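Local atomic coordinates of aldehyde dehydrogenase (Bartonella henselae, PDB entry 3I44), a protein that probably oxidises aldehydes to carboxylic acids with NAD or NADP as electron acceptor, as enzymes of the aldehyde dehydrogenase family do. Residues R133-A138 against V178-I183; V193-E198 against A229-Y234; F280-I285 against R440-R445; Q355-S360 against F400-F405. The protein carries 1 engineered substitution. All coordinates share one frame; numbering follows the deposited sequence.

In the fold
The four contacts illustrate how the chemistry of an interface follows its place in a fold. Contacts 1 and 2 are buried in the probable cofactor-binding half and adjoin each other: helix 174-188 leads into strand 191-195, and Val178 CG1 lies 4.2 Å from Leu194 CD2. Contact 1 sets a ring against aliphatic side chains and helix backbone, whereas contact 2 uses the aliphatic part of a lysine whose ammonium turns to carbonyls. Contacts 3 and 4 belong to the other large sheet region, 4 lying within the loop that 3 closes. Both are partly buried and bring in charge, but only contact 3 has a salt bridge between its own segments; in contact 4 the carboxylate pairs outside them.

Contact 1: residues R133-A138 against V178-I183; sequences RNFIKA and VTLKVI
Phe135 pushes its ring against the turn Thr179-Ile183, joining two helices of the Rossmann-like region of the aldehyde dehydrogenase fold. The segments run roughly parallel, with axes 10.7 Å apart at closest approach and crossing at -33°, a separation bridged chiefly by the one aromatic side chain. Its ring sits obliquely to everything it touches. On the CD2 flank, Ile183 CG2 comes within 3.6 Å of Phe135 CD2 and is almost as near to Phe135 CB, so it sits against the root of the ring. That methyl gets there because CG2 of Ile183 is anti to its own backbone nitrogen, while CG1 (chi1 -59°) takes the position beside it. At the far end the neighbours are partly backbone: Phe135 CE2 approaches Thr179 O at 3.6 Å. Leu180 starts out pointing away from helix 117-141, yet its CD2 methyl returns to the ring end. No hydrogen bond links the segments, and the polar groups nearby are served within their own surroundings. Thr179 OG1 bonds to Met175 O, one turn earlier, while Lys181, on the far side, reaches Glu479. The outermost ring atom, Phe135 CZ, lies 3.9 Å from Leu180 CD2.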
loop_
_atom_site.group_PDB
_atom_site.type_symbol
_atom_site.label_atom_id
_atom_site.label_comp_id
_atom_site.label_asym_id
_atom_site.label_seq_id
_atom_site.Cartn_x
_atom_site.Cartn_y
_atom_site.Cartn_z
ATOM N N ARG A 133 8.797 8.079 22.630
ATOM C CA ARG A 133 7.943 7.692 23.767
ATOM C C ARG A 133 6.596 7.125 23.322
ATOM O O ARG A 133 6.071 6.214 23.968
ATOM C CB ARG A 133 7.698 8.883 24.719
ATOM C CG ARG A 133 8.971 9.414 25.386
ATOM C CD ARG A 133 8.682 10.446 26.505
ATOM N NE ARG A 133 7.635 11.371 26.107
ATOM C CZ ARG A 133 7.865 12.542 25.548
ATOM N NH1 ARG A 133 9.115 12.947 25.350
ATOM N NH2 ARG A 133 6.837 13.286 25.164
ATOM N N ASN A 134 6.025 7.700 22.270
ATOM C CA ASN A 134 4.748 7.223 21.785
ATOM C C ASN A 134 4.843 5.819 21.128
ATOM O O ASN A 134 3.902 5.011 21.235
ATOM C CB ASN A 134 4.084 8.254 20.895
ATOM C CG ASN A 134 3.498 9.427 21.694
ATOM O OD1 ASN A 134 2.916 9.250 22.752
ATOM N ND2 ASN A 134 3.620 10.613 21.153
ATOM N N PHE A 135 5.981 5.521 20.497
ATOM C CA PHE A 135 6.249 4.163 20.003
ATOM C C PHE A 135 6.402 3.174 21.179
ATOM O O PHE A 135 5.871 2.088 21.148
ATOM C CB PHE A 135 7.519 4.122 19.133
ATOM C CG PHE A 135 7.315 4.719 17.752
ATOM C CD1 PHE A 135 6.338 4.218 16.907
ATOM C CD2 PHE A 135 8.060 5.777 17.329
ATOM C CE1 PHE A 135 6.161 4.747 15.652
ATOM C CE2 PHE A 135 7.863 6.324 16.079
ATOM C CZ PHE A 135 6.922 5.816 15.244
ATOM N N ILE A 136 7.134 3.577 22.206
ATOM C CA ILE A 136 7.263 2.774 23.419
ATOM C C ILE A 136 5.907 2.409 24.012
ATOM O O ILE A 136 5.650 1.225 24.244
ATOM C CB ILE A 136 8.147 3.476 24.458
ATOM C CG1 ILE A 136 9.613 3.374 24.030
ATOM C CG2 ILE A 136 7.939 2.872 25.862
ATOM C CD1 ILE A 136 10.515 4.346 24.762
ATOM N N LYS A 137 5.054 3.405 24.250
ATOM C CA LYS A 137 3.709 3.159 24.738
ATOM C C LYS A 137 2.938 2.209 23.819
ATOM O O LYS A 137 2.329 1.238 24.302
ATOM C CB LYS A 137 2.918 4.453 24.942
ATOM C CG LYS A 137 1.438 4.182 25.364
ATOM C CD LYS A 137 0.684 5.445 25.749
ATOM C CE LYS A 137 -0.750 5.100 26.225
ATOM N NZ LYS A 137 -1.647 6.285 25.976
ATOM N N ALA A 138 2.953 2.487 22.509
ATOM C CA ALA A 138 2.260 1.624 21.543
ATOM C C ALA A 138 2.803 0.191 21.598
ATOM O O ALA A 138 2.033 -0.744 21.631
ATOM C CB ALA A 138 2.347 2.188 20.089
ATOM N N VAL A 178 13.105 11.193 10.930
ATOM C CA VAL A 178 13.981 10.055 11.179
ATOM C C VAL A 178 13.430 9.149 12.291
ATOM O O VAL A 178 13.378 7.931 12.117
ATOM C CB VAL A 178 15.432 10.496 11.525
ATOM C CG1 VAL A 178 16.247 9.342 12.083
ATOM C CG2 VAL A 178 16.102 11.116 10.286
ATOM N N THR A 179 12.999 9.724 13.410
ATOM C CA THR A 179 12.465 8.915 14.505
ATOM C C THR A 179 11.195 8.176 14.112
ATOM O O THR A 179 11.033 7.030 14.476
ATOM C CB THR A 179 12.239 9.720 15.814
ATOM O OG1 THR A 179 11.318 10.797 15.598
ATOM C CG2 THR A 179 13.534 10.273 16.341
ATOM N N LEU A 180 10.327 8.821 13.344
ATOM C CA LEU A 180 9.119 8.174 12.815
ATOM C C LEU A 180 9.411 6.937 11.957
ATOM O O LEU A 180 8.541 6.093 11.828
ATOM C CB LEU A 180 8.258 9.150 12.026
ATOM C CG LEU A 180 7.392 10.094 12.878
ATOM C CD1 LEU A 180 6.703 11.120 11.943
ATOM C CD2 LEU A 180 6.370 9.379 13.836
ATOM N N LYS A 181 10.609 6.819 11.389
ATOM C CA LYS A 181 10.918 5.680 10.561
ATOM C C LYS A 181 11.799 4.661 11.255
ATOM O O LYS A 181 11.512 3.496 11.184
ATOM C CB LYS A 181 11.576 6.136 9.259
ATOM C CG LYS A 181 10.639 7.005 8.411
ATOM C CD LYS A 181 11.285 7.302 7.053
ATOM C CE LYS A 181 10.545 8.405 6.342
ATOM N NZ LYS A 181 9.153 7.992 5.905
ATOM N N VAL A 182 12.865 5.095 11.918
ATOM C CA VAL A 182 13.861 4.150 12.424
ATOM C C VAL A 182 13.337 3.375 13.646
ATOM O O VAL A 182 13.605 2.196 13.790
ATOM C CB VAL A 182 15.166 4.863 12.813
ATOM C CG1 VAL A 182 16.080 3.919 13.562
ATOM C CG2 VAL A 182 15.856 5.445 11.556
ATOM N N ILE A 183 12.632 4.059 14.543
ATOM C CA ILE A 183 12.129 3.430 15.764
ATOM C C ILE A 183 11.123 2.316 15.484
ATOM O O ILE A 183 11.279 1.251 16.023
ATOM C CB ILE A 183 11.579 4.473 16.781
ATOM C CG1 ILE A 183 12.679 5.471 17.153
ATOM C CG2 ILE A 183 10.981 3.784 18.012
ATOM C CD1 ILE A 183 13.966 4.874 17.836
#

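Contact 2: residues V193-E198 against A229-Y234; sequences VLKPSE and ANVGSY
The strand 193-195 ends facing the side of helix 228-237, which has a wider pi-type turn at 229-232, and the two backbones come closest at Lys195 and Gly232, whose CA atoms are 7.2 Å apart. This belongs to a Rossmann-like arrangement: strands 191-195 and 221-223 are parallel neighbours connected through helix 202-213 in a beta-alpha-beta crossover, and helix 228-237 follows the second of them. Dinucleotide-binding folds of this kind receive the cofactor at the carboxyl ends of their strands, where Lys195 also stands, although no cofactor is bound here. The contact itself is made by the lysine's aliphatic chain. Its CD lies 3.8 Å from Val231 CG1, the two side chains meeting at a slant, and 4.0 Å from the backbone N of Gly232. At Gly232, which has no side chain, the methylene lies against the helix backbone itself. Val231 presents CG1, the methyl anti to its backbone nitrogen, and its side chain also touches Ile224. Beyond CD the lysine doubles back: chi3 of 82° and chi4 of 63° turn the ammonium from the helix towards the loop that continues its own strand. There NZ is gripped by two carbonyls, those of Pro196 and Gly226, while the carboxylate of Glu198 stands at long salt-bridge range. Such company would probably favour the charged lysine. The bond from Lys195 NZ to Pro196 O is 2.7 Å long, and NZ sits 43° out of that carbonyl's plane.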
loop_
_atom_site.group_PDB
_atom_site.type_symbol
_atom_site.label_atom_id
_atom_site.label_comp_id
_atom_site.label_asym_id
_atom_site.label_seq_id
_atom_site.Cartn_x
_atom_site.Cartn_y
_atom_site.Cartn_z
ATOM N N VAL A 193 18.573 0.668 5.891
ATOM C CA VAL A 193 19.504 1.657 5.381
ATOM C C VAL A 193 18.770 2.985 5.282
ATOM O O VAL A 193 17.742 3.099 4.600
ATOM C CB VAL A 193 20.104 1.280 4.019
ATOM C CG1 VAL A 193 21.092 2.395 3.531
ATOM C CG2 VAL A 193 20.825 -0.065 4.130
ATOM N N LEU A 194 19.291 3.973 6.003
ATOM C CA LEU A 194 18.790 5.343 5.983
ATOM C C LEU A 194 19.675 6.210 5.074
ATOM O O LEU A 194 20.917 6.188 5.194
ATOM C CB LEU A 194 18.783 5.923 7.393
ATOM C CG LEU A 194 18.511 7.441 7.547
ATOM C CD1 LEU A 194 17.111 7.785 7.105
ATOM C CD2 LEU A 194 18.777 7.927 8.976
ATOM N N LYS A 195 19.040 6.925 4.155
ATOM C CA LYS A 195 19.706 8.018 3.421
ATOM C C LYS A 195 19.056 9.326 3.820
ATOM O O LYS A 195 17.930 9.614 3.388
ATOM C CB LYS A 195 19.583 7.836 1.900
ATOM C CG LYS A 195 20.380 8.899 1.106
ATOM C CD LYS A 195 19.791 9.200 -0.262
ATOM C CE LYS A 195 18.650 10.198 -0.169
ATOM N NZ LYS A 195 19.073 11.534 0.357
ATOM N N PRO A 196 19.756 10.148 4.632
ATOM C CA PRO A 196 19.066 11.390 4.979
ATOM C C PRO A 196 19.207 12.439 3.886
ATOM O O PRO A 196 19.794 12.154 2.839
ATOM C CB PRO A 196 19.779 11.833 6.255
ATOM C CG PRO A 196 21.123 11.259 6.125
ATOM C CD PRO A 196 20.933 9.939 5.488
ATOM N N SER A 197 18.666 13.637 4.126
ATOM C CA SER A 197 18.741 14.700 3.145
ATOM C C SER A 197 20.162 15.223 3.056
ATOM O O SER A 197 20.807 15.465 4.069
ATOM C CB SER A 197 17.796 15.816 3.496
ATOM O OG SER A 197 18.047 16.939 2.660
ATOM N N GLU A 198 20.640 15.397 1.836
ATOM C CA GLU A 198 22.017 15.822 1.621
ATOM C C GLU A 198 22.190 17.308 1.956
ATOM O O GLU A 198 23.299 17.747 2.206
ATOM C CB GLU A 198 22.506 15.492 0.189
ATOM C CG GLU A 198 21.891 16.330 -0.923
ATOM C CD GLU A 198 20.559 15.817 -1.438
ATOM O OE1 GLU A 198 19.855 15.020 -0.762
ATOM O OE2 GLU A 198 20.208 16.235 -2.547
ATOM N N ALA A 229 18.541 11.296 -7.023
ATOM C CA ALA A 229 18.612 10.781 -8.393
ATOM C C ALA A 229 19.499 9.550 -8.484
ATOM O O ALA A 229 19.261 8.668 -9.299
ATOM C CB ALA A 229 19.114 11.877 -9.343
ATOM N N ASN A 230 20.519 9.474 -7.644
ATOM C CA ASN A 230 21.378 8.308 -7.642
ATOM C C ASN A 230 21.029 7.357 -6.495
ATOM O O ASN A 230 20.372 6.371 -6.742
ATOM C CB ASN A 230 22.849 8.708 -7.626
ATOM C CG ASN A 230 23.791 7.503 -7.820
ATOM O OD1 ASN A 230 23.422 6.493 -8.424
ATOM N ND2 ASN A 230 24.999 7.618 -7.304
ATOM N N VAL A 231 21.425 7.653 -5.255
ATOM C CA VAL A 231 21.249 6.692 -4.153
ATOM C C VAL A 231 19.789 6.434 -3.784
ATOM O O VAL A 231 19.419 5.293 -3.553
ATOM C CB VAL A 231 22.034 7.096 -2.873
ATOM C CG1 VAL A 231 21.654 6.186 -1.689
ATOM C CG2 VAL A 231 23.550 7.054 -3.163
ATOM N N GLY A 232 18.961 7.472 -3.735
ATOM C CA GLY A 232 17.541 7.308 -3.382
ATOM C C GLY A 232 16.803 6.397 -4.345
ATOM O O GLY A 232 16.100 5.459 -3.934
ATOM N N SER A 233 16.978 6.662 -5.636
ATOM C CA SER A 233 16.403 5.828 -6.688
ATOM C C SER A 233 16.965 4.412 -6.677
ATOM O O SER A 233 16.223 3.463 -6.895
ATOM C CB SER A 233 16.637 6.427 -8.076
ATOM O OG SER A 233 16.303 7.794 -8.046
ATOM N N TYR A 234 18.265 4.282 -6.440
ATOM C CA TYR A 234 18.900 2.973 -6.387
ATOM C C TYR A 234 18.365 2.093 -5.214
ATOM O O TYR A 234 18.099 0.893 -5.377
ATOM C CB TYR A 234 20.424 3.153 -6.278
ATOM C CG TYR A 234 21.176 1.847 -6.344
ATOM C CD1 TYR A 234 21.234 1.108 -7.538
ATOM C CD2 TYR A 234 21.795 1.328 -5.214
ATOM C CE1 TYR A 234 21.938 -0.115 -7.595
ATOM C CE2 TYR A 234 22.495 0.115 -5.248
ATOM C CZ TYR A 234 22.560 -0.603 -6.438
ATOM O OH TYR A 234 23.261 -1.801 -6.470
#

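Contact 3: residues F280-I285 against R440-R445; sequences FADADI and RSKCRR
Phe280 opens the segment by offering one face of its ring to the side chain of Lys442. The lysine's CE sits above this face, 3.8 Å from the ring centroid and 17° off the normal, a CH-pi contact, and CD follows over the CE1 side of the ring with a separation of 3.9 Å between Lys442 CD and Phe280 CE1. The ring also meets Phe414 edge-to-face. Next, Asp282 turns its side chain towards the helix and receives Lys442 NZ on OD2 at 3.2 Å, a salt bridge in which the ammonium approaches from above the carboxylate plane, 46° out of it. OD1 of the same group is bonded to Ser437 OG, which helps fix the carboxylate's rotation. The place in the fold explains the meeting: strands 276-279 and 432-436 are parallel neighbours in the sheet of what is, by family resemblance, the catalytic domain, and each leads at its carboxyl end into one of these segments. Ala283 closes a type I beta turn through its N to Phe280 O, 3.0 Å, a turn that brings both side chains to the same lysine, the ring under its CD and CE, the carboxylate at NZ. Across the helix, Arg440 and Arg444 reach the terminal carboxylate of Trp497 of the second subunit.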
loop_
_atom_site.group_PDB
_atom_site.type_symbol
_atom_site.label_atom_id
_atom_site.label_comp_id
_atom_site.label_asym_id
_atom_site.label_seq_id
_atom_site.Cartn_x
_atom_site.Cartn_y
_atom_site.Cartn_z
ATOM N N PHE A 280 -14.685 30.252 10.310
ATOM C CA PHE A 280 -16.016 30.822 10.339
ATOM C C PHE A 280 -16.048 32.064 11.214
ATOM O O PHE A 280 -15.185 32.251 12.069
ATOM C CB PHE A 280 -17.030 29.796 10.846
ATOM C CG PHE A 280 -17.356 28.735 9.849
ATOM C CD1 PHE A 280 -18.351 28.944 8.896
ATOM C CD2 PHE A 280 -16.651 27.532 9.832
ATOM C CE1 PHE A 280 -18.656 27.980 7.978
ATOM C CE2 PHE A 280 -16.941 26.559 8.890
ATOM C CZ PHE A 280 -17.957 26.769 7.972
ATOM N N ALA A 281 -17.060 32.911 10.976
ATOM C CA ALA A 281 -17.286 34.134 11.779
ATOM C C ALA A 281 -17.428 33.843 13.291
ATOM O O ALA A 281 -17.153 34.695 14.138
ATOM C CB ALA A 281 -18.522 34.915 11.245
ATOM N N ASP A 282 -17.878 32.641 13.620
ATOM C CA ASP A 282 -18.097 32.273 15.012
ATOM C C ASP A 282 -16.917 31.526 15.616
ATOM O O ASP A 282 -17.063 30.908 16.674
ATOM C CB ASP A 282 -19.419 31.504 15.183
ATOM C CG ASP A 282 -19.452 30.113 14.457
ATOM O OD1 ASP A 282 -18.413 29.631 13.951
ATOM O OD2 ASP A 282 -20.550 29.508 14.415
ATOM N N ALA A 283 -15.739 31.614 14.982
ATOM C CA ALA A 283 -14.525 31.017 15.541
ATOM C C ALA A 283 -14.135 31.740 16.838
ATOM O O ALA A 283 -14.500 32.888 17.040
ATOM C CB ALA A 283 -13.362 31.030 14.517
ATOM N N ASP A 284 -13.411 31.046 17.713
ATOM C CA ASP A 284 -12.935 31.624 18.953
ATOM C C ASP A 284 -12.019 32.828 18.669
ATOM O O ASP A 284 -11.455 32.965 17.560
ATOM C CB ASP A 284 -12.215 30.571 19.809
ATOM C CG ASP A 284 -10.922 30.060 19.155
ATOM O OD1 ASP A 284 -11.023 29.237 18.229
ATOM O OD2 ASP A 284 -9.814 30.507 19.530
ATOM N N ILE A 285 -11.869 33.681 19.682
ATOM C CA ILE A 285 -11.175 34.985 19.534
ATOM C C ILE A 285 -9.828 34.838 18.814
ATOM O O ILE A 285 -9.516 35.593 17.916
ATOM C CB ILE A 285 -10.905 35.661 20.911
ATOM C CG1 ILE A 285 -12.199 36.165 21.555
ATOM C CG2 ILE A 285 -9.903 36.820 20.786
ATOM C CD1 ILE A 285 -12.068 36.305 23.115
ATOM N N ARG A 440 -20.212 23.254 17.211
ATOM C CA ARG A 440 -19.693 21.875 17.179
ATOM C C ARG A 440 -20.315 21.062 16.040
ATOM O O ARG A 440 -19.586 20.341 15.309
ATOM C CB ARG A 440 -19.976 21.180 18.485
ATOM C CG ARG A 440 -19.247 19.852 18.643
ATOM C CD ARG A 440 -19.429 19.387 20.051
ATOM N NE ARG A 440 -18.689 18.168 20.303
ATOM C CZ ARG A 440 -18.603 17.583 21.497
ATOM N NH1 ARG A 440 -19.201 18.103 22.557
ATOM N NH2 ARG A 440 -17.896 16.483 21.633
ATOM N N SER A 441 -21.637 21.247 15.844
ATOM C CA SER A 441 -22.338 20.650 14.720
ATOM C C SER A 441 -21.765 21.047 13.388
ATOM O O SER A 441 -21.629 20.210 12.492
ATOM C CB SER A 441 -23.822 21.010 14.721
ATOM O OG SER A 441 -24.422 20.396 15.841
ATOM N N LYS A 442 -21.495 22.332 13.232
ATOM C CA LYS A 442 -20.907 22.818 11.995
ATOM C C LYS A 442 -19.467 22.241 11.802
ATOM O O LYS A 442 -19.079 21.787 10.727
ATOM C CB LYS A 442 -20.953 24.350 11.983
ATOM C CG LYS A 442 -20.634 24.942 10.623
ATOM C CD LYS A 442 -21.165 26.362 10.469
ATOM C CE LYS A 442 -20.433 27.322 11.410
ATOM N NZ LYS A 442 -21.189 28.571 11.382
ATOM N N CYS A 443 -18.696 22.211 12.868
ATOM C CA CYS A 443 -17.386 21.565 12.825
ATOM C C CYS A 443 -17.493 20.129 12.314
ATOM O O CYS A 443 -16.692 19.704 11.484
ATOM C CB CYS A 443 -16.696 21.588 14.197
ATOM S SG CYS A 443 -16.113 23.209 14.701
ATOM N N ARG A 444 -18.491 19.397 12.798
ATOM C CA ARG A 444 -18.656 18.007 12.433
ATOM C C ARG A 444 -19.045 17.846 10.976
ATOM O O ARG A 444 -18.460 17.015 10.289
ATOM C CB ARG A 444 -19.683 17.327 13.332
ATOM C CG ARG A 444 -19.163 17.065 14.703
ATOM C CD ARG A 444 -20.261 16.530 15.591
ATOM N NE ARG A 444 -19.742 16.093 16.877
ATOM C CZ ARG A 444 -20.450 15.404 17.766
ATOM N NH1 ARG A 444 -21.716 15.106 17.526
ATOM N NH2 ARG A 444 -19.893 15.010 18.894
ATOM N N ARG A 445 -20.019 18.620 10.514
ATOM C CA ARG A 445 -20.415 18.598 9.097
ATOM C C ARG A 445 -19.237 18.852 8.160
ATOM O O ARG A 445 -19.050 18.124 7.183
ATOM C CB ARG A 445 -21.464 19.665 8.761
ATOM C CG ARG A 445 -22.811 19.485 9.350
ATOM C CD ARG A 445 -23.864 20.389 8.623
ATOM N NE ARG A 445 -23.651 21.822 8.895
ATOM C CZ ARG A 445 -24.088 22.476 9.971
ATOM N NH1 ARG A 445 -24.751 21.859 10.930
ATOM N NH2 ARG A 445 -23.825 23.758 10.104
#

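Contact 4: residues Q355-S360 against F400-F405; sequences QDLIQS and FREEIF
Glu402 brings the flat group to this contact: its carboxylate is overlain on one face by Leu357, whose CD2 methyl rises above the plane and lies 3.5 Å from Glu402 OE1. The same oxygen forms a salt bridge with Arg398 of helix 398-401. Leu357 projects from helix 348-363 into the bend where the chain leaves helix 398-401 and enters the Glu-Glu-Ile-Phe motif of the aldehyde dehydrogenase family. Of the Leu357 methyls, CD2 lies nearest the carboxylate, while CD1, also close to OE1, reaches Ile404 CG1 at 4.0 Å and looks more loosely towards the backbone carbonyl of Glu403. Ile404 offers CG1 because that branch is anti to its carbonyl carbon (chi1 -59°). Glu403 starts away from the helix, and its OE2 is hydrogen-bonded to Gly273 N. On the helix side, Ser360 OG donates a 2.6 Å hydrogen bond to Leu357 O, in the carbonyl plane and on a lone pair, adding a side-chain grip to the turn that carries the leucine. Asp356 also pairs with Arg398, whose guanidinium thus serves two acids. The contact thus sets a leucine's methyls against hydrocarbon and a carboxylate oxygen beside a charge network, where Arg398 probably keeps Glu402 ionised despite its hydrocarbon neighbour.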
loop_
_atom_site.group_PDB
_atom_site.type_symbol
_atom_site.label_atom_id
_atom_site.label_comp_id
_atom_site.label_asym_id
_atom_site.label_seq_id
_atom_site.Cartn_x
_atom_site.Cartn_y
_atom_site.Cartn_z
ATOM N N GLN A 355 10.574 32.865 -4.127
ATOM C CA GLN A 355 10.529 34.203 -4.764
ATOM C C GLN A 355 9.708 34.166 -6.038
ATOM O O GLN A 355 8.894 35.064 -6.300
ATOM C CB GLN A 355 11.932 34.732 -5.071
ATOM C CG GLN A 355 12.792 34.975 -3.850
ATOM C CD GLN A 355 12.177 36.008 -2.938
ATOM O OE1 GLN A 355 11.847 37.087 -3.384
ATOM N NE2 GLN A 355 12.006 35.675 -1.653
ATOM N N ASP A 356 9.909 33.115 -6.833
ATOM C CA ASP A 356 9.173 32.978 -8.099
ATOM C C ASP A 356 7.668 32.872 -7.837
ATOM O O ASP A 356 6.831 33.471 -8.553
ATOM C CB ASP A 356 9.676 31.743 -8.851
ATOM C CG ASP A 356 8.944 31.530 -10.160
ATOM O OD1 ASP A 356 9.061 32.405 -11.065
ATOM O OD2 ASP A 356 8.259 30.486 -10.284
ATOM N N LEU A 357 7.311 32.129 -6.791
ATOM C CA LEU A 357 5.891 31.913 -6.489
ATOM C C LEU A 357 5.280 33.202 -5.941
ATOM O O LEU A 357 4.154 33.557 -6.311
ATOM C CB LEU A 357 5.700 30.684 -5.549
ATOM C CG LEU A 357 5.528 29.327 -6.307
ATOM C CD1 LEU A 357 5.864 28.110 -5.448
ATOM C CD2 LEU A 357 4.114 29.173 -6.901
ATOM N N ILE A 358 6.027 33.920 -5.096
ATOM C CA ILE A 358 5.571 35.245 -4.603
ATOM C C ILE A 358 5.330 36.213 -5.801
ATOM O O ILE A 358 4.241 36.790 -5.963
ATOM C CB ILE A 358 6.560 35.846 -3.597
ATOM C CG1 ILE A 358 6.479 35.098 -2.258
ATOM C CG2 ILE A 358 6.248 37.316 -3.322
ATOM C CD1 ILE A 358 7.632 35.388 -1.329
ATOM N N GLN A 359 6.333 36.336 -6.664
ATOM C CA GLN A 359 6.200 37.142 -7.883
ATOM C C GLN A 359 4.972 36.715 -8.710
ATOM O O GLN A 359 4.203 37.580 -9.169
ATOM C CB GLN A 359 7.491 37.098 -8.717
ATOM C CG GLN A 359 7.512 38.123 -9.856
ATOM C CD GLN A 359 7.432 39.550 -9.338
ATOM O OE1 GLN A 359 8.273 39.981 -8.555
ATOM N NE2 GLN A 359 6.406 40.274 -9.745
ATOM N N SER A 360 4.732 35.403 -8.833
ATOM C CA SER A 360 3.535 34.895 -9.536
ATOM C C SER A 360 2.226 35.408 -8.931
ATOM O O SER A 360 1.226 35.675 -9.664
ATOM C CB SER A 360 3.504 33.356 -9.592
ATOM O OG SER A 360 2.880 32.754 -8.449
ATOM N N PHE A 400 -2.371 29.408 -4.941
ATOM C CA PHE A 400 -3.451 28.567 -4.436
ATOM C C PHE A 400 -3.132 27.078 -4.621
ATOM O O PHE A 400 -3.462 26.266 -3.767
ATOM C CB PHE A 400 -4.748 28.919 -5.138
ATOM C CG PHE A 400 -5.985 28.223 -4.591
ATOM C CD1 PHE A 400 -6.714 28.784 -3.558
ATOM C CD2 PHE A 400 -6.455 27.037 -5.159
ATOM C CE1 PHE A 400 -7.858 28.185 -3.093
ATOM C CE2 PHE A 400 -7.604 26.424 -4.681
ATOM C CZ PHE A 400 -8.318 27.018 -3.654
ATOM N N ARG A 401 -2.449 26.721 -5.716
ATOM C CA ARG A 401 -2.326 25.306 -6.098
ATOM C C ARG A 401 -1.044 24.655 -5.673
ATOM O O ARG A 401 -1.032 23.458 -5.381
ATOM C CB ARG A 401 -2.453 25.119 -7.605
ATOM C CG ARG A 401 -3.688 25.681 -8.171
ATOM C CD ARG A 401 -4.320 24.714 -9.136
ATOM N NE ARG A 401 -5.742 24.991 -9.140
ATOM C CZ ARG A 401 -6.701 24.233 -8.614
ATOM N NH1 ARG A 401 -6.466 23.039 -8.055
ATOM N NH2 ARG A 401 -7.938 24.680 -8.708
ATOM N N GLU A 402 0.035 25.413 -5.652
ATOM C CA GLU A 402 1.352 24.822 -5.477
ATOM C C GLU A 402 1.803 24.974 -4.066
ATOM O O GLU A 402 1.563 26.011 -3.428
ATOM C CB GLU A 402 2.383 25.453 -6.421
ATOM C CG GLU A 402 2.182 25.071 -7.869
ATOM C CD GLU A 402 3.077 25.845 -8.825
ATOM O OE1 GLU A 402 4.271 26.068 -8.538
ATOM O OE2 GLU A 402 2.567 26.223 -9.886
ATOM N N GLU A 403 2.498 23.957 -3.576
ATOM C CA GLU A 403 3.046 24.025 -2.238
ATOM C C GLU A 403 4.236 24.970 -2.303
ATOM O O GLU A 403 5.136 24.722 -3.058
ATOM C CB GLU A 403 3.492 22.656 -1.756
ATOM C CG GLU A 403 3.957 22.679 -0.323
ATOM C CD GLU A 403 4.293 21.297 0.198
ATOM O OE1 GLU A 403 4.928 20.528 -0.560
ATOM O OE2 GLU A 403 3.944 21.000 1.363
ATOM N N ILE A 404 4.254 26.020 -1.477
ATOM C CA ILE A 404 5.269 27.064 -1.547
ATOM C C ILE A 404 6.441 26.776 -0.617
ATOM O O ILE A 404 7.594 27.026 -0.987
ATOM C CB ILE A 404 4.669 28.435 -1.231
ATOM C CG1 ILE A 404 3.549 28.767 -2.221
ATOM C CG2 ILE A 404 5.772 29.554 -1.188
ATOM C CD1 ILE A 404 2.634 29.963 -1.800
ATOM N N PHE A 405 6.170 26.246 0.585
ATOM C CA PHE A 405 7.236 25.938 1.538
ATOM C C PHE A 405 8.051 27.171 1.979
ATOM O O PHE A 405 9.236 27.080 2.236
ATOM C CB PHE A 405 8.161 24.816 0.991
ATOM C CG PHE A 405 8.096 23.539 1.796
ATOM C CD1 PHE A 405 9.221 23.028 2.390
ATOM C CD2 PHE A 405 6.887 22.884 1.987
ATOM C CE1 PHE A 405 9.160 21.846 3.155
ATOM C CE2 PHE A 405 6.816 21.709 2.734
ATOM C CZ PHE A 405 7.957 21.196 3.327
#